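Local structure of putative cytoplasmic protein (4IQN) at residues 128-131 with 135-138; 159-164 with 205-210. The protein is of unknown function, a putative cytoplasmic protein of Salmonella Typhimurium that belongs to the DUF5066 family. One frame throughout, in Å; residues are numbered along the deposited sequence.

Interaction 1 (128-131 with 135-138); sequences IDHV and AIFI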
# COMPACT_ATOMS: atom_id res chain seq x y z
N ILE A 128 -2.35 2.67 0.88
CA ILE A 128 -3.64 2.31 0.25
C ILE A 128 -4.73 2.51 1.30
O ILE A 128 -4.56 2.12 2.46
CB ILE A 128 -3.63 0.85 -0.21
CG1 ILE A 128 -2.62 0.63 -1.33
CG2 ILE A 128 -5.04 0.34 -0.63
CD1 ILE A 128 -2.95 1.31 -2.65
N ASP A 129 -5.85 3.11 0.91
CA ASP A 129 -6.94 3.39 1.82
C ASP A 129 -7.74 2.09 1.97
O ASP A 129 -8.04 1.44 0.99
CB ASP A 129 -7.78 4.52 1.29
CG ASP A 129 -6.95 5.80 1.11
OD1 ASP A 129 -6.59 6.40 2.16
OD2 ASP A 129 -6.64 6.16 -0.05
N HIS A 130 -8.03 1.72 3.20
CA HIS A 130 -8.54 0.40 3.53
C HIS A 130 -9.96 0.49 4.06
O HIS A 130 -10.45 1.58 4.39
CB HIS A 130 -7.61 -0.26 4.55
CG HIS A 130 -7.95 -1.68 4.85
ND1 HIS A 130 -8.27 -2.59 3.87
CD2 HIS A 130 -8.02 -2.35 6.03
CE1 HIS A 130 -8.52 -3.77 4.43
NE2 HIS A 130 -8.39 -3.64 5.74
N VAL A 131 -10.64 -0.64 4.07
CA VAL A 131 -12.04 -0.70 4.44
C VAL A 131 -12.22 -1.00 5.92
O VAL A 131 -13.35 -0.92 6.43
CB VAL A 131 -12.77 -1.76 3.59
CG1 VAL A 131 -12.71 -1.37 2.12
CG2 VAL A 131 -12.17 -3.17 3.80
N ALA A 135 -3.80 -0.75 8.42
CA ALA A 135 -3.14 0.02 7.35
C ALA A 135 -2.66 -0.93 6.26
O ALA A 135 -2.16 -2.03 6.56
CB ALA A 135 -1.95 0.83 7.93
N ILE A 136 -2.75 -0.50 5.00
CA ILE A 136 -2.38 -1.30 3.87
C ILE A 136 -1.36 -0.46 3.08
O ILE A 136 -1.58 0.76 2.92
CB ILE A 136 -3.57 -1.54 2.92
CG1 ILE A 136 -4.81 -2.12 3.62
CG2 ILE A 136 -3.19 -2.37 1.72
CD1 ILE A 136 -4.57 -3.46 4.22
N PHE A 137 -0.28 -1.10 2.60
CA PHE A 137 0.76 -0.38 1.85
C PHE A 137 1.19 -1.22 0.67
O PHE A 137 1.21 -2.45 0.72
CB PHE A 137 2.02 -0.13 2.68
CG PHE A 137 1.78 0.43 4.04
CD1 PHE A 137 1.77 1.79 4.28
CD2 PHE A 137 1.61 -0.42 5.13
CE1 PHE A 137 1.55 2.31 5.53
CE2 PHE A 137 1.42 0.08 6.38
CZ PHE A 137 1.37 1.44 6.60
N ILE A 138 1.54 -0.57 -0.42
CA ILE A 138 2.28 -1.19 -1.44
C ILE A 138 3.74 -1.07 -1.02
O ILE A 138 4.22 0.03 -0.68
CB ILE A 138 2.03 -0.54 -2.83
CG1 ILE A 138 0.54 -0.40 -3.14
CG2 ILE A 138 2.67 -1.37 -3.90
CD1 ILE A 138 0.30 0.29 -4.48
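His-130 and Ile-136 meet at the loop end of a beta hairpin. This hairpin joins strands 124-128 and 135-140 of a four-stranded antiparallel sheet. The two side chains cross at about a right angle. CD1 of Ile-136 sits over the centre of the imidazole, 3.8 Å from the centroid and 8° off the ring normal. This is a CH-pi contact over the face. CG1 of the same isoleucine presses nearer the root of the ring, 3.4 Å from CG of His-130. The ring comes over Ile-136 because CG of His-130 is anti to the backbone N (chi1 -174°). ND1 of His-130 is hydrogen-bonded to the hydroxyl of Tyr-169 in helix 166-174, which should limit rotation of the ring.

Ile-128 packs against Ile-136 by its branch point. CB of Ile-128 lies 3.8 Å from CG2 of Ile-136. The CG1-CD1 branch of Ile-128 reaches Ile-138, where CG1 of Ile-128 is 3.8 Å from CG1 of Ile-138. Helix 166-174 covers this isoleucine patch through Leu-166 and Tyr-169, both against Ile-128. One backbone hydrogen bond joins the segments, from N of Ile-128 to O of Ile-136, 2.9 Å apart.

Interaction 2 (159-164 with 205-210); sequences FWLAES and ALLDLE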
# COMPACT_ATOMS: atom_id res chain seq x y z
N PHE A 159 3.64 -5.35 11.74
CA PHE A 159 3.79 -4.99 10.31
C PHE A 159 4.26 -6.23 9.57
O PHE A 159 5.22 -6.85 10.01
CB PHE A 159 4.85 -3.87 10.20
CG PHE A 159 5.08 -3.36 8.80
CD1 PHE A 159 5.72 -4.14 7.86
CD2 PHE A 159 4.68 -2.08 8.44
CE1 PHE A 159 5.93 -3.68 6.57
CE2 PHE A 159 4.88 -1.61 7.16
CZ PHE A 159 5.51 -2.41 6.23
N TRP A 160 3.57 -6.63 8.51
CA TRP A 160 3.92 -7.85 7.78
C TRP A 160 3.56 -7.83 6.30
O TRP A 160 2.66 -7.11 5.89
CB TRP A 160 3.23 -9.09 8.42
CG TRP A 160 1.73 -9.12 8.29
CD1 TRP A 160 1.00 -9.87 7.40
CD2 TRP A 160 0.76 -8.46 9.12
NE1 TRP A 160 -0.34 -9.68 7.61
CE2 TRP A 160 -0.52 -8.82 8.64
CE3 TRP A 160 0.85 -7.55 10.19
CZ2 TRP A 160 -1.68 -8.32 9.18
CZ3 TRP A 160 -0.33 -7.07 10.75
CH2 TRP A 160 -1.58 -7.47 10.25
N LEU A 161 4.26 -8.62 5.51
CA LEU A 161 3.91 -8.83 4.10
C LEU A 161 2.71 -9.74 4.01
O LEU A 161 2.65 -10.80 4.66
CB LEU A 161 5.03 -9.42 3.30
CG LEU A 161 5.96 -8.57 2.49
CD1 LEU A 161 6.36 -9.45 1.32
CD2 LEU A 161 5.47 -7.21 2.04
N ALA A 162 1.76 -9.32 3.23
CA ALA A 162 0.46 -9.95 3.16
C ALA A 162 0.13 -10.41 1.71
O ALA A 162 0.80 -11.33 1.18
CB ALA A 162 -0.56 -9.04 3.80
N GLU A 163 -0.86 -9.81 1.05
CA GLU A 163 -1.22 -10.17 -0.31
C GLU A 163 -0.03 -10.05 -1.29
O GLU A 163 0.91 -9.25 -1.08
CB GLU A 163 -2.39 -9.33 -0.80
CG GLU A 163 -3.74 -9.58 -0.14
CD GLU A 163 -4.02 -8.84 1.16
OE1 GLU A 163 -3.11 -8.25 1.79
OE2 GLU A 163 -5.21 -8.84 1.59
N SER A 164 -0.11 -10.86 -2.34
CA SER A 164 0.92 -10.95 -3.37
C SER A 164 1.04 -9.59 -4.07
O SER A 164 2.15 -9.22 -4.46
CB SER A 164 0.62 -12.02 -4.40
OG SER A 164 -0.62 -11.82 -5.08
N ALA A 205 14.94 -9.63 4.50
CA ALA A 205 15.95 -8.87 5.23
C ALA A 205 15.46 -7.45 5.48
O ALA A 205 15.81 -6.83 6.47
CB ALA A 205 17.28 -8.90 4.51
N LEU A 206 14.62 -6.95 4.58
CA LEU A 206 14.02 -5.66 4.75
C LEU A 206 12.88 -5.67 5.74
O LEU A 206 12.76 -4.77 6.55
CB LEU A 206 13.57 -5.11 3.39
CG LEU A 206 14.68 -4.96 2.35
CD1 LEU A 206 14.06 -4.43 1.05
CD2 LEU A 206 15.76 -4.01 2.84
N LEU A 207 12.04 -6.70 5.69
CA LEU A 207 10.93 -6.81 6.63
C LEU A 207 11.44 -6.90 8.05
O LEU A 207 10.81 -6.41 8.99
CB LEU A 207 10.03 -8.02 6.32
CG LEU A 207 9.31 -7.81 5.00
CD1 LEU A 207 8.97 -9.14 4.33
CD2 LEU A 207 8.09 -6.93 5.23
N ASP A 208 12.59 -7.54 8.19
CA ASP A 208 13.20 -7.69 9.49
C ASP A 208 13.56 -6.33 10.10
O ASP A 208 13.67 -6.21 11.31
CB ASP A 208 14.43 -8.59 9.36
CG ASP A 208 15.04 -8.95 10.67
OD1 ASP A 208 14.39 -9.64 11.49
OD2 ASP A 208 16.18 -8.57 10.88
N LEU A 209 13.71 -5.30 9.26
CA LEU A 209 13.97 -3.93 9.74
C LEU A 209 12.72 -3.13 10.15
O LEU A 209 12.82 -2.06 10.75
CB LEU A 209 14.74 -3.14 8.66
CG LEU A 209 16.05 -3.79 8.19
CD1 LEU A 209 16.61 -3.13 6.94
CD2 LEU A 209 17.06 -3.81 9.31
N GLU A 210 11.53 -3.63 9.82
CA GLU A 210 10.27 -2.88 10.10
C GLU A 210 9.84 -3.06 11.55
O GLU A 210 9.18 -4.06 11.91
CB GLU A 210 9.14 -3.38 9.18
CG GLU A 210 9.45 -3.26 7.68
CD GLU A 210 9.39 -1.84 7.12
OE1 GLU A 210 9.17 -0.87 7.90
OE2 GLU A 210 9.56 -1.74 5.86
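Phe-159 and Glu-210 are the pair with the nearest CA atoms, 6.8 Å apart. Segment 159-164 carries the end of strand 158-161, an outermost strand of the antiparallel sheet. Segment 205-210 carries the last part of helix 190-207, running into a type I beta turn from Leu-207 to Glu-210. The turn is closed by N of Glu-210 on O of Leu-207, at 3.0 Å. The contact therefore lays the C-terminal part of a helix and the turn after it against an edge strand. No hydrogen bond joins the two segments, so side chains make the contact.

Glu-210 lies over one face of the Phe-159 ring. Its carboxylate plane is 18° from the ring plane, and CD sits 3.9 Å above that plane, offset toward the rim. The aliphatic part of Glu-210 follows the same face. Its CB makes an off-centre CH-pi contact, and CG is 3.7 Å from CE1 of Phe-159. The bend at chi2 of Glu-210 (-74°) keeps the chain running along the face, so that the carboxylate lies flat against it. Both carboxylate oxygens are held from outside. OE1 takes a hydrogen bond from NE1 of Trp-116, and OE2 pairs with the Tyr-139 hydroxyl and with Arg-41 in a salt bridge. These partners probably hold the carboxylate in its stacked position.

Leu-207 touches both Phe-159 and Leu-161. It crosses Leu-161 at about a right angle. Its CD2 comes to the edge of the phenyl ring, 4.1 Å from CE1 of Phe-159, while its CD1 is 3.6 Å from CG of Leu-161.

Overall arrangement
Interactions 1 and 2 belong to the same antiparallel sheet, and their centres are 14 Å apart. Interaction 1 joins the first two strands at their connecting loop, and its centre is about 5 Å from the centre of the chain. Interaction 2 sets the helix 190-207 region against the fourth strand; its centre is about 12 Å from that of the chain, and it is only partly buried. The two contacts touch directly through a pair of phenylalanines: CE2 of Phe-137 is 3.9 Å from CE2 of Phe-159. Strand 135-140 gives a second link, since its Tyr-139 touches Leu-161 and Leu-207. No active site or ligand has been assigned, so neither contact can be tied to one.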